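Local coordinates for TagI restriction endonuclease (Thermocrispum agreste, PDB 6GHS), which probably cleaves DNA carrying modified cytosines such as 5-methylcytosine and 5-hydroxymethylcytosine, pairing an SRA reader domain with an HNH nuclease domain, at residues A[2-10]-A[39-47]; A[65-73]-A[84-94]. All blocks are in the same frame, centred on the assembly; numbering follows the deposited sequence.

Both contacts lie in the SRA part of the chain, their centres about 15 Å apart, and both reach the same mixed beta sheet. Contact 1 lays the N-terminal arm 2-10 along the hairpin 39-47; contact 2 ties the loop leaving strand 64-68 to the start of helix 89-100. Contact 1 is partly buried and gathered round one Arg5-Asp47 salt bridge with neutral hydrogen-bonding partners. Contact 2 is more deeply buried and relies on neutral amides that hold backbone atoms, with one histidine-carboxylate bond on its more exposed side. The two meet where the hairpin lies against the helix: Ala42 packs on Ala92, and Ala46 rests beside Gly93 and Leu94.

Contact 1: residues A[2-10]-A[39-47]; sequences AYKRTFGHI and SGTAKQGAD
The beta hairpin 39-47 of the SRA domain takes in the N-terminal arm of the chain through Arg5, whose guanidinium reaches across to Asp47 and Gln44. Arg5 NH1 forms a salt bridge with Asp47 OD1 at 2.9 Å, meeting that oxygen on its syn side but tilted out of the carboxylate plane, with the guanidinium and carboxylate planes nearly perpendicular (85°). Ser39 OG donates to the same Asp47 OD1 from the other face of the carboxylate, 2.6 Å away, so two donors from within the contact grip one oxygen. A bend at chi3 (-57°) turns the end of the arginine chain, and its NE then donates to Gln44 OE1 at 2.7 Å; the oxygen lies in the guanidinium plane, while NE sits above the plane of the amide. Of the two guanidinium faces, one has Gly40 CA over its rim and the opposite one the Tyr3 ring atom CE2. The NE and NH1 bonds, both in the guanidinium plane, should limit its rotation.

The other carboxylate oxygen, Asp47 OD2, takes the Tyr3 hydroxyl at the edge of the tyrosine ring, although that bond is modelled too short for its length to be trusted. Phe7 adds ring packing against backbone: its edge faces the hairpin at Gly45 and Ala46, with CE1 3.5 Å from Ala46 O, and its CD1 lies 3.8 Å from Asp47 CB. Nearby, one water accepts from Gly8 N and donates to Asp47 O, linking the two backbones.

Arg105 of strand 104-109, which runs parallel to strand 45-51, forms a salt bridge with Asp47 OD2 and also donates to the carbonyls of Thr6 and Gly8. Ala46, facing away from the arm, and Ala42 in the turn pack on helix 89-100.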
ATOM      1  N   ALA A   2     -21.521 -10.562  27.117  1.00 83.06           N
ATOM      2  CA  ALA A   2     -21.664 -10.298  25.650  1.00 79.91           C
ATOM      3  C   ALA A   2     -20.304 -10.056  24.981  1.00 78.30           C
ATOM      4  O   ALA A   2     -19.536  -9.203  25.430  1.00 78.23           O
ATOM      5  CB  ALA A   2     -22.588  -9.106  25.415  1.00 77.02           C
ATOM      6  N   TYR A   3     -20.014 -10.807  23.916  1.00 73.77           N
ATOM      7  CA  TYR A   3     -18.815 -10.583  23.100  1.00 66.17           C
ATOM      8  C   TYR A   3     -18.895  -9.259  22.335  1.00 62.54           C
ATOM      9  O   TYR A   3     -19.922  -8.936  21.745  1.00 55.70           O
ATOM     10  CB  TYR A   3     -18.627 -11.721  22.104  1.00 63.49           C
ATOM     11  CG  TYR A   3     -17.348 -11.634  21.311  1.00 60.20           C
ATOM     12  CD1 TYR A   3     -16.136 -11.959  21.899  1.00 59.69           C
ATOM     13  CD2 TYR A   3     -17.345 -11.236  19.970  1.00 57.65           C
ATOM     14  CE1 TYR A   3     -14.948 -11.882  21.184  1.00 60.50           C
ATOM     15  CE2 TYR A   3     -16.156 -11.160  19.243  1.00 57.28           C
ATOM     16  CZ  TYR A   3     -14.958 -11.493  19.857  1.00 57.64           C
ATOM     17  OH  TYR A   3     -13.758 -11.442  19.190  1.00 51.74           O
ATOM     18  N   LYS A   4     -17.790  -8.519  22.359  1.00 64.44           N
ATOM     19  CA  LYS A   4     -17.617  -7.263  21.627  1.00 66.12           C
ATOM     20  C   LYS A   4     -16.497  -7.507  20.590  1.00 59.34           C
ATOM     21  O   LYS A   4     -15.364  -7.834  20.959  1.00 51.50           O
ATOM     22  CB  LYS A   4     -17.268  -6.149  22.633  1.00 73.45           C
ATOM     23  CG  LYS A   4     -16.785  -4.803  22.082  1.00 82.64           C
ATOM     24  CD  LYS A   4     -17.906  -3.867  21.617  1.00 89.31           C
ATOM     25  CE  LYS A   4     -17.473  -2.393  21.643  1.00 92.13           C
ATOM     26  NZ  LYS A   4     -16.191  -2.117  20.924  1.00 92.26           N
ATOM     27  N   ARG A   5     -16.829  -7.372  19.300  1.00 54.95           N
ATOM     28  CA  ARG A   5     -15.876  -7.638  18.215  1.00 50.87           C
ATOM     29  C   ARG A   5     -14.867  -6.517  18.131  1.00 46.71           C
ATOM     30  O   ARG A   5     -15.225  -5.356  17.947  1.00 43.36           O
ATOM     31  CB  ARG A   5     -16.571  -7.800  16.859  1.00 51.09           C
ATOM     32  CG  ARG A   5     -15.687  -8.516  15.849  1.00 49.55           C
ATOM     33  CD  ARG A   5     -16.396  -8.875  14.558  1.00 48.51           C
ATOM     34  NE  ARG A   5     -17.579  -9.704  14.787  1.00 47.76           N
ATOM     35  CZ  ARG A   5     -17.569 -10.997  15.108  1.00 48.46           C
ATOM     36  NH1 ARG A   5     -16.428 -11.662  15.262  1.00 49.44           N
ATOM     37  NH2 ARG A   5     -18.722 -11.641  15.288  1.00 48.60           N
ATOM     38  N   THR A   6     -13.600  -6.874  18.259  1.00 46.32           N
ATOM     39  CA  THR A   6     -12.574  -5.877  18.484  1.00 47.67           C
ATOM     40  C   THR A   6     -11.290  -6.290  17.808  1.00 45.29           C
ATOM     41  O   THR A   6     -10.833  -7.417  17.963  1.00 41.59           O
ATOM     42  CB  THR A   6     -12.391  -5.621  19.994  1.00 49.33           C
ATOM     43  OG1 THR A   6     -13.514  -4.861  20.463  1.00 51.61           O
ATOM     44  CG2 THR A   6     -11.110  -4.838  20.300  1.00 50.00           C
ATOM     45  N   PHE A   7     -10.724  -5.349  17.061  1.00 44.27           N
ATOM     46  CA  PHE A   7      -9.588  -5.612  16.224  1.00 44.89           C
ATOM     47  C   PHE A   7      -8.340  -5.147  16.931  1.00 45.43           C
ATOM     48  O   PHE A   7      -8.309  -4.055  17.493  1.00 44.18           O
ATOM     49  CB  PHE A   7      -9.739  -4.876  14.896  1.00 46.09           C
ATOM     50  CG  PHE A   7     -10.994  -5.228  14.157  1.00 45.03           C
ATOM     51  CD1 PHE A   7     -11.029  -6.337  13.322  1.00 43.61           C
ATOM     52  CD2 PHE A   7     -12.150  -4.463  14.317  1.00 44.04           C
ATOM     53  CE1 PHE A   7     -12.191  -6.667  12.650  1.00 43.55           C
ATOM     54  CE2 PHE A   7     -13.317  -4.789  13.647  1.00 43.40           C
ATOM     55  CZ  PHE A   7     -13.334  -5.893  12.812  1.00 43.55           C
ATOM     56  N   GLY A   8      -7.315  -5.988  16.878  1.00 47.52           N
ATOM     57  CA  GLY A   8      -6.028  -5.707  17.480  1.00 50.11           C
ATOM     58  C   GLY A   8      -5.822  -6.596  18.681  1.00 54.31           C
ATOM     59  O   GLY A   8      -6.556  -7.571  18.886  1.00 54.49           O
ATOM     60  N   HIS A   9      -4.807  -6.262  19.473  1.00 57.80           N
ATOM     61  CA  HIS A   9      -4.522  -6.986  20.705  1.00 55.70           C
ATOM     62  C   HIS A   9      -5.652  -6.755  21.708  1.00 54.05           C
ATOM     63  O   HIS A   9      -6.358  -5.743  21.633  1.00 49.48           O
ATOM     64  CB  HIS A   9      -3.172  -6.562  21.283  1.00 55.50           C
ATOM     65  CG  HIS A   9      -1.996  -7.069  20.506  1.00 55.99           C
ATOM     66  ND1 HIS A   9      -1.846  -8.396  20.166  1.00 57.14           N
ATOM     67  CD2 HIS A   9      -0.899  -6.434  20.027  1.00 56.85           C
ATOM     68  CE1 HIS A   9      -0.712  -8.555  19.501  1.00 58.54           C
ATOM     69  NE2 HIS A   9      -0.120  -7.379  19.402  1.00 57.05           N
ATOM     70  N   ILE A  10      -5.840  -7.730  22.600  1.00 55.43           N
ATOM     71  CA  ILE A  10      -6.827  -7.653  23.677  1.00 56.72           C
ATOM     72  C   ILE A  10      -6.091  -7.324  24.980  1.00 58.03           C
ATOM     73  O   ILE A  10      -5.086  -7.980  25.303  1.00 58.09           O
ATOM     74  CB  ILE A  10      -7.627  -8.969  23.822  1.00 56.37           C
ATOM     75  CG1 ILE A  10      -8.487  -9.213  22.574  1.00 57.20           C
ATOM     76  CG2 ILE A  10      -8.516  -8.944  25.065  1.00 57.32           C
ATOM     77  CD1 ILE A  10      -9.562  -8.164  22.317  1.00 57.97           C
ATOM     78  N   SER A  39     -14.012 -15.944  13.590  1.00 32.43           N
ATOM     79  CA  SER A  39     -14.765 -14.913  14.295  1.00 32.63           C
ATOM     80  C   SER A  39     -14.969 -13.756  13.349  1.00 32.46           C
ATOM     81  O   SER A  39     -14.029 -13.015  13.109  1.00 33.24           O
ATOM     82  CB  SER A  39     -13.966 -14.432  15.515  1.00 33.54           C
ATOM     83  OG  SER A  39     -14.571 -13.314  16.149  1.00 34.28           O
ATOM     84  N   GLY A  40     -16.169 -13.576  12.806  1.00 33.50           N
ATOM     85  CA  GLY A  40     -16.367 -12.476  11.864  1.00 35.09           C
ATOM     86  C   GLY A  40     -17.696 -12.374  11.156  1.00 37.86           C
ATOM     87  O   GLY A  40     -18.492 -13.314  11.136  1.00 41.32           O
ATOM     88  N   THR A  41     -17.893 -11.213  10.539  1.00 40.83           N
ATOM     89  CA  THR A  41     -19.169 -10.793   9.957  1.00 42.28           C
ATOM     90  C   THR A  41     -18.896  -9.948   8.709  1.00 43.01           C
ATOM     91  O   THR A  41     -17.949  -9.167   8.674  1.00 43.10           O
ATOM     92  CB  THR A  41     -19.977 -10.023  11.032  1.00 42.75           C
ATOM     93  OG1 THR A  41     -20.600 -10.982  11.886  1.00 44.55           O
ATOM     94  CG2 THR A  41     -21.079  -9.135  10.471  1.00 44.62           C
ATOM     95  N   ALA A  42     -19.726 -10.114   7.686  1.00 44.30           N
ATOM     96  CA  ALA A  42     -19.551  -9.395   6.418  1.00 46.28           C
ATOM     97  C   ALA A  42     -19.527  -7.877   6.568  1.00 48.21           C
ATOM     98  O   ALA A  42     -18.797  -7.200   5.852  1.00 46.63           O
ATOM     99  CB  ALA A  42     -20.649  -9.787   5.442  1.00 47.08           C
ATOM    100  N   LYS A  43     -20.340  -7.364   7.490  1.00 54.74           N
ATOM    101  CA  LYS A  43     -20.485  -5.921   7.725  1.00 61.11           C
ATOM    102  C   LYS A  43     -19.248  -5.344   8.394  1.00 58.42           C
ATOM    103  O   LYS A  43     -18.679  -4.378   7.891  1.00 62.37           O
ATOM    104  CB  LYS A  43     -21.732  -5.602   8.579  1.00 71.18           C
ATOM    105  CG  LYS A  43     -23.072  -5.704   7.844  1.00 85.47           C
ATOM    106  CD  LYS A  43     -23.541  -7.148   7.595  1.00 97.76           C
ATOM    107  CE  LYS A  43     -24.831  -7.208   6.767  1.00104.50           C
ATOM    108  NZ  LYS A  43     -25.127  -8.573   6.233  1.00105.54           N
ATOM    109  N   GLN A  44     -18.804  -5.972   9.486  1.00 54.67           N
ATOM    110  CA  GLN A  44     -17.805  -5.371  10.397  1.00 50.12           C
ATOM    111  C   GLN A  44     -16.356  -5.833  10.216  1.00 44.90           C
ATOM    112  O   GLN A  44     -15.445  -5.114  10.630  1.00 44.20           O
ATOM    113  CB  GLN A  44     -18.237  -5.468  11.878  1.00 51.23           C
ATOM    114  CG  GLN A  44     -18.949  -6.743  12.337  1.00 52.32           C
ATOM    115  CD  GLN A  44     -19.345  -6.712  13.817  1.00 53.10           C
ATOM    116  OE1 GLN A  44     -19.451  -7.748  14.457  1.00 56.48           O
ATOM    117  NE2 GLN A  44     -19.560  -5.525  14.358  1.00 53.86           N
ATOM    118  N   GLY A  45     -16.146  -6.985   9.580  1.00 40.35           N
ATOM    119  CA  GLY A  45     -14.813  -7.555   9.363  1.00 38.83           C
ATOM    120  C   GLY A  45     -14.603  -8.750  10.269  1.00 37.89           C
ATOM    121  O   GLY A  45     -15.448  -9.047  11.101  1.00 39.99           O
ATOM    122  N   ALA A  46     -13.479  -9.438  10.110  1.00 37.27           N
ATOM    123  CA  ALA A  46     -13.127 -10.590  10.952  1.00 37.24           C
ATOM    124  C   ALA A  46     -12.001 -10.210  11.895  1.00 37.02           C
ATOM    125  O   ALA A  46     -10.952  -9.751  11.450  1.00 37.81           O
ATOM    126  CB  ALA A  46     -12.698 -11.771  10.095  1.00 37.60           C
ATOM    127  N   ASP A  47     -12.219 -10.415  13.191  1.00 37.31           N
ATOM    128  CA  ASP A  47     -11.234 -10.060  14.217  1.00 37.27           C
ATOM    129  C   ASP A  47     -10.358 -11.227  14.661  1.00 35.39           C
ATOM    130  O   ASP A  47      -9.291 -10.992  15.224  1.00 36.17           O
ATOM    131  CB  ASP A  47     -11.903  -9.409  15.430  1.00 39.30           C
ATOM    132  CG  ASP A  47     -12.933 -10.303  16.089  1.00 41.46           C
ATOM    133  OD1 ASP A  47     -13.642 -11.026  15.360  1.00 42.20           O
ATOM    134  OD2 ASP A  47     -13.062 -10.247  17.330  1.00 44.18           O
TER
HETATM  135  O   HOH W   1      -8.160  -8.528  15.317  1.00 25.81           O

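Contact 2: residues A[65-73]-A[84-94]; sequences IIYTGHGGQ and QDLDDPGNAGL
His70, in the loop leaving strand 64-68, is held by Asp88 and Asn91 at the N-terminus of helix 89-100, a strand-to-helix junction inside the SRA domain. Amide side chains binding backbone make up the first group of bonds. Asn91 binds the His70 backbone through both ends of its amide: its OD1 accepts from His70 N at 2.9 Å, on a lone pair in the carbonyl plane and nearly straight (167°), while Asn91 ND2 donates to His70 O at 2.8 Å. The other hydrogen of ND2 goes to Asp85 O, so both ends of this buried amide are paired and its flip is settled. Gln84, extended beyond CG, spans the same loop: NE2 donates to Gly71 O at 3.1 Å and, weakly, to Gly69 O, and its OE1 accepts from the backbone N of Cys147 on strand 145-153.

The second group centres on the carboxylate of Asp88, the N-cap residue of helix 89-100, whose two oxygens do different jobs. OD2 caps the helix, taking Asn91 N on its anti lone pair and Gly90 N weakly. OD1 accepts from His70 ND1 at 2.7 Å, met at the ring edge and on the syn side, about 30° out of the carboxylate plane. A chi1 of -174° sets the imidazole beside its own carbonyl carbon, where ND1 meets Asp88 OD1; the negative cap would be expected to favour a proton on ND1.

Apolar contact is slight: Tyr67 turns a ring edge to Leu94, three residues beyond Asn91 along the helix and also touching Phe149 of strand 145-153, with Tyr67 CD2 lying 4.1 Å from Leu94 CD1. One water completes the junction, donating to His70 O at 3.0 Å and accepting from Asp85 N at 2.9 Å.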
ATOM      1  N   ILE A  65       0.377 -17.831   6.281  1.00 51.63           N
ATOM      2  CA  ILE A  65      -0.679 -18.842   6.432  1.00 47.37           C
ATOM      3  C   ILE A  65      -1.633 -18.818   5.252  1.00 44.39           C
ATOM      4  O   ILE A  65      -2.167 -17.762   4.906  1.00 42.52           O
ATOM      5  CB  ILE A  65      -1.559 -18.616   7.676  1.00 46.48           C
ATOM      6  CG1 ILE A  65      -0.714 -18.306   8.907  1.00 47.03           C
ATOM      7  CG2 ILE A  65      -2.422 -19.847   7.937  1.00 46.70           C
ATOM      8  CD1 ILE A  65      -1.535 -18.087  10.155  1.00 48.28           C
ATOM      9  N   ILE A  66      -1.857 -19.993   4.668  1.00 42.15           N
ATOM     10  CA  ILE A  66      -2.942 -20.197   3.727  1.00 42.41           C
ATOM     11  C   ILE A  66      -4.086 -20.788   4.542  1.00 43.45           C
ATOM     12  O   ILE A  66      -4.046 -21.970   4.877  1.00 47.68           O
ATOM     13  CB  ILE A  66      -2.553 -21.147   2.567  1.00 41.19           C
ATOM     14  CG1 ILE A  66      -1.202 -20.765   1.968  1.00 42.01           C
ATOM     15  CG2 ILE A  66      -3.613 -21.130   1.481  1.00 41.15           C
ATOM     16  CD1 ILE A  66      -1.037 -19.287   1.686  1.00 43.51           C
ATOM     17  N   TYR A  67      -5.080 -19.960   4.880  1.00 41.57           N
ATOM     18  CA  TYR A  67      -6.251 -20.390   5.655  1.00 39.84           C
ATOM     19  C   TYR A  67      -7.415 -20.691   4.732  1.00 39.26           C
ATOM     20  O   TYR A  67      -7.700 -19.918   3.833  1.00 39.51           O
ATOM     21  CB  TYR A  67      -6.667 -19.310   6.654  1.00 40.07           C
ATOM     22  CG  TYR A  67      -7.719 -19.753   7.653  1.00 41.76           C
ATOM     23  CD1 TYR A  67      -7.444 -20.754   8.586  1.00 42.94           C
ATOM     24  CD2 TYR A  67      -8.982 -19.168   7.680  1.00 43.23           C
ATOM     25  CE1 TYR A  67      -8.396 -21.169   9.508  1.00 43.15           C
ATOM     26  CE2 TYR A  67      -9.941 -19.577   8.602  1.00 43.62           C
ATOM     27  CZ  TYR A  67      -9.642 -20.577   9.515  1.00 43.71           C
ATOM     28  OH  TYR A  67     -10.579 -20.996  10.430  1.00 43.69           O
ATOM     29  N   THR A  68      -8.089 -21.812   4.973  1.00 41.38           N
ATOM     30  CA  THR A  68      -9.264 -22.215   4.197  1.00 41.66           C
ATOM     31  C   THR A  68     -10.534 -21.885   4.964  1.00 40.62           C
ATOM     32  O   THR A  68     -10.604 -22.058   6.175  1.00 40.84           O
ATOM     33  CB  THR A  68      -9.231 -23.716   3.872  1.00 42.81           C
ATOM     34  OG1 THR A  68      -7.914 -24.074   3.432  1.00 44.31           O
ATOM     35  CG2 THR A  68     -10.241 -24.059   2.768  1.00 43.21           C
ATOM     36  N   GLY A  69     -11.540 -21.424   4.232  1.00 41.09           N
ATOM     37  CA  GLY A  69     -12.713 -20.807   4.820  1.00 41.55           C
ATOM     38  C   GLY A  69     -13.759 -21.770   5.321  1.00 40.73           C
ATOM     39  O   GLY A  69     -13.539 -22.964   5.407  1.00 40.24           O
ATOM     40  N   HIS A  70     -14.911 -21.208   5.645  1.00 42.83           N
ATOM     41  CA  HIS A  70     -16.011 -21.933   6.229  1.00 47.15           C
ATOM     42  C   HIS A  70     -17.111 -22.190   5.199  1.00 48.38           C
ATOM     43  O   HIS A  70     -17.294 -21.404   4.271  1.00 49.35           O
ATOM     44  CB  HIS A  70     -16.573 -21.130   7.404  1.00 50.61           C
ATOM     45  CG  HIS A  70     -17.630 -21.859   8.159  1.00 53.70           C
ATOM     46  ND1 HIS A  70     -18.970 -21.719   7.873  1.00 56.47           N
ATOM     47  CD2 HIS A  70     -17.546 -22.784   9.143  1.00 56.68           C
ATOM     48  CE1 HIS A  70     -19.670 -22.508   8.668  1.00 59.37           C
ATOM     49  NE2 HIS A  70     -18.829 -23.166   9.447  1.00 59.88           N
ATOM     50  N   GLY A  71     -17.825 -23.305   5.366  1.00 49.73           N
ATOM     51  CA  GLY A  71     -19.031 -23.611   4.590  1.00 51.33           C
ATOM     52  C   GLY A  71     -19.004 -24.929   3.830  1.00 51.91           C
ATOM     53  O   GLY A  71     -17.937 -25.448   3.499  1.00 50.22           O
ATOM     54  N   GLY A  72     -20.199 -25.462   3.566  1.00 52.80           N
ATOM     55  CA  GLY A  72     -20.381 -26.623   2.701  1.00 54.10           C
ATOM     56  C   GLY A  72     -20.007 -27.994   3.248  1.00 55.78           C
ATOM     57  O   GLY A  72     -19.714 -28.903   2.466  1.00 55.92           O
ATOM     58  N   GLN A  73     -20.023 -28.167   4.568  1.00 56.79           N
ATOM     59  CA  GLN A  73     -19.714 -29.466   5.167  1.00 58.83           C
ATOM     60  C   GLN A  73     -20.976 -30.171   5.595  1.00 63.52           C
ATOM     61  O   GLN A  73     -21.930 -29.529   6.022  1.00 63.41           O
ATOM     62  CB  GLN A  73     -18.783 -29.323   6.367  1.00 57.99           C
ATOM     63  CG  GLN A  73     -17.313 -29.400   5.987  1.00 60.49           C
ATOM     64  CD  GLN A  73     -16.407 -29.850   7.116  1.00 61.11           C
ATOM     65  OE1 GLN A  73     -16.838 -30.014   8.259  1.00 58.92           O
ATOM     66  NE2 GLN A  73     -15.132 -30.050   6.794  1.00 61.42           N
ATOM     67  N   GLN A  84     -18.192 -23.404  -1.455  1.00 44.26           N
ATOM     68  CA  GLN A  84     -18.137 -22.268  -0.514  1.00 45.53           C
ATOM     69  C   GLN A  84     -18.430 -20.939  -1.230  1.00 45.20           C
ATOM     70  O   GLN A  84     -18.139 -20.791  -2.410  1.00 48.16           O
ATOM     71  CB  GLN A  84     -16.785 -22.217   0.213  1.00 43.97           C
ATOM     72  CG  GLN A  84     -16.533 -23.424   1.110  1.00 42.69           C
ATOM     73  CD  GLN A  84     -15.316 -23.289   2.010  1.00 42.17           C
ATOM     74  OE1 GLN A  84     -14.555 -22.334   1.929  1.00 42.78           O
ATOM     75  NE2 GLN A  84     -15.134 -24.260   2.880  1.00 43.60           N
ATOM     76  N   ASP A  85     -19.026 -19.983  -0.524  1.00 45.04           N
ATOM     77  CA  ASP A  85     -19.384 -18.690  -1.120  1.00 45.59           C
ATOM     78  C   ASP A  85     -19.100 -17.571  -0.140  1.00 44.55           C
ATOM     79  O   ASP A  85     -18.777 -17.836   1.020  1.00 44.28           O
ATOM     80  CB  ASP A  85     -20.853 -18.680  -1.547  1.00 48.76           C
ATOM     81  CG  ASP A  85     -21.816 -18.897  -0.380  1.00 53.27           C
ATOM     82  OD1 ASP A  85     -21.720 -18.173   0.632  1.00 54.50           O
ATOM     83  OD2 ASP A  85     -22.690 -19.789  -0.479  1.00 59.07           O
ATOM     84  N   LEU A  86     -19.241 -16.332  -0.605  1.00 43.43           N
ATOM     85  CA  LEU A  86     -18.979 -15.156   0.220  1.00 42.93           C
ATOM     86  C   LEU A  86     -20.215 -14.609   0.928  1.00 44.07           C
ATOM     87  O   LEU A  86     -20.175 -13.495   1.458  1.00 44.64           O
ATOM     88  CB  LEU A  86     -18.320 -14.069  -0.620  1.00 42.45           C
ATOM     89  CG  LEU A  86     -16.967 -14.484  -1.189  1.00 43.35           C
ATOM     90  CD1 LEU A  86     -16.454 -13.418  -2.143  1.00 44.51           C
ATOM     91  CD2 LEU A  86     -15.951 -14.759  -0.087  1.00 42.98           C
ATOM     92  N   ASP A  87     -21.310 -15.373   0.938  1.00 44.87           N
ATOM     93  CA  ASP A  87     -22.412 -15.117   1.878  1.00 47.49           C
ATOM     94  C   ASP A  87     -22.069 -15.549   3.310  1.00 44.08           C
ATOM     95  O   ASP A  87     -22.669 -15.053   4.258  1.00 41.58           O
ATOM     96  CB  ASP A  87     -23.719 -15.803   1.434  1.00 51.83           C
ATOM     97  CG  ASP A  87     -24.309 -15.190   0.175  1.00 54.68           C
ATOM     98  OD1 ASP A  87     -24.240 -13.953   0.036  1.00 57.82           O
ATOM     99  OD2 ASP A  87     -24.852 -15.943  -0.666  1.00 56.17           O
ATOM    100  N   ASP A  88     -21.125 -16.476   3.461  1.00 42.37           N
ATOM    101  CA  ASP A  88     -20.708 -16.938   4.777  1.00 41.04           C
ATOM    102  C   ASP A  88     -20.114 -15.753   5.496  1.00 39.07           C
ATOM    103  O   ASP A  88     -19.174 -15.156   4.985  1.00 39.76           O
ATOM    104  CB  ASP A  88     -19.659 -18.057   4.692  1.00 42.35           C
ATOM    105  CG  ASP A  88     -19.314 -18.645   6.060  1.00 44.07           C
ATOM    106  OD1 ASP A  88     -19.963 -19.641   6.458  1.00 46.09           O
ATOM    107  OD2 ASP A  88     -18.406 -18.112   6.739  1.00 45.32           O
ATOM    108  N   PRO A  89     -20.640 -15.416   6.689  1.00 37.53           N
ATOM    109  CA  PRO A  89     -20.156 -14.204   7.342  1.00 36.68           C
ATOM    110  C   PRO A  89     -18.659 -14.230   7.646  1.00 34.20           C
ATOM    111  O   PRO A  89     -17.993 -13.201   7.571  1.00 33.25           O
ATOM    112  CB  PRO A  89     -20.973 -14.151   8.645  1.00 37.84           C
ATOM    113  CG  PRO A  89     -22.059 -15.160   8.489  1.00 37.07           C
ATOM    114  CD  PRO A  89     -21.496 -16.202   7.595  1.00 37.10           C
ATOM    115  N   GLY A  90     -18.141 -15.402   7.980  1.00 32.49           N
ATOM    116  CA  GLY A  90     -16.730 -15.550   8.277  1.00 31.73           C
ATOM    117  C   GLY A  90     -15.864 -15.386   7.057  1.00 29.43           C
ATOM    118  O   GLY A  90     -14.803 -14.766   7.131  1.00 28.81           O
ATOM    119  N   ASN A  91     -16.309 -15.950   5.942  1.00 27.96           N
ATOM    120  CA  ASN A  91     -15.599 -15.760   4.686  1.00 28.43           C
ATOM    121  C   ASN A  91     -15.660 -14.311   4.244  1.00 27.13           C
ATOM    122  O   ASN A  91     -14.646 -13.731   3.871  1.00 26.63           O
ATOM    123  CB  ASN A  91     -16.165 -16.642   3.583  1.00 29.49           C
ATOM    124  CG  ASN A  91     -15.983 -18.114   3.860  1.00 29.75           C
ATOM    125  OD1 ASN A  91     -15.221 -18.497   4.748  1.00 30.47           O
ATOM    126  ND2 ASN A  91     -16.691 -18.948   3.104  1.00 29.65           N
ATOM    127  N   ALA A  92     -16.850 -13.731   4.300  1.00 26.79           N
ATOM    128  CA  ALA A  92     -17.031 -12.347   3.878  1.00 26.97           C
ATOM    129  C   ALA A  92     -16.243 -11.425   4.773  1.00 26.90           C
ATOM    130  O   ALA A  92     -15.543 -10.554   4.285  1.00 26.99           O
ATOM    131  CB  ALA A  92     -18.497 -11.958   3.883  1.00 26.79           C
ATOM    132  N   GLY A  93     -16.332 -11.647   6.080  1.00 27.79           N
ATOM    133  CA  GLY A  93     -15.644 -10.814   7.062  1.00 28.20           C
ATOM    134  C   GLY A  93     -14.148 -10.803   6.843  1.00 28.60           C
ATOM    135  O   GLY A  93     -13.501  -9.762   6.972  1.00 28.88           O
ATOM    136  N   LEU A  94     -13.606 -11.961   6.490  1.00 28.63           N
ATOM    137  CA  LEU A  94     -12.187 -12.059   6.205  1.00 29.63           C
ATOM    138  C   LEU A  94     -11.749 -11.249   4.979  1.00 29.51           C
ATOM    139  O   LEU A  94     -10.636 -10.737   4.958  1.00 30.89           O
ATOM    140  CB  LEU A  94     -11.763 -13.517   6.032  1.00 30.02           C
ATOM    141  CG  LEU A  94     -11.231 -14.221   7.270  1.00 29.44           C
ATOM    142  CD1 LEU A  94     -11.034 -15.685   6.931  1.00 29.57           C
ATOM    143  CD2 LEU A  94      -9.921 -13.602   7.736  1.00 29.22           C
TER
HETATM  144  O   HOH W   2     -19.370 -21.036   2.169  1.00 59.18           O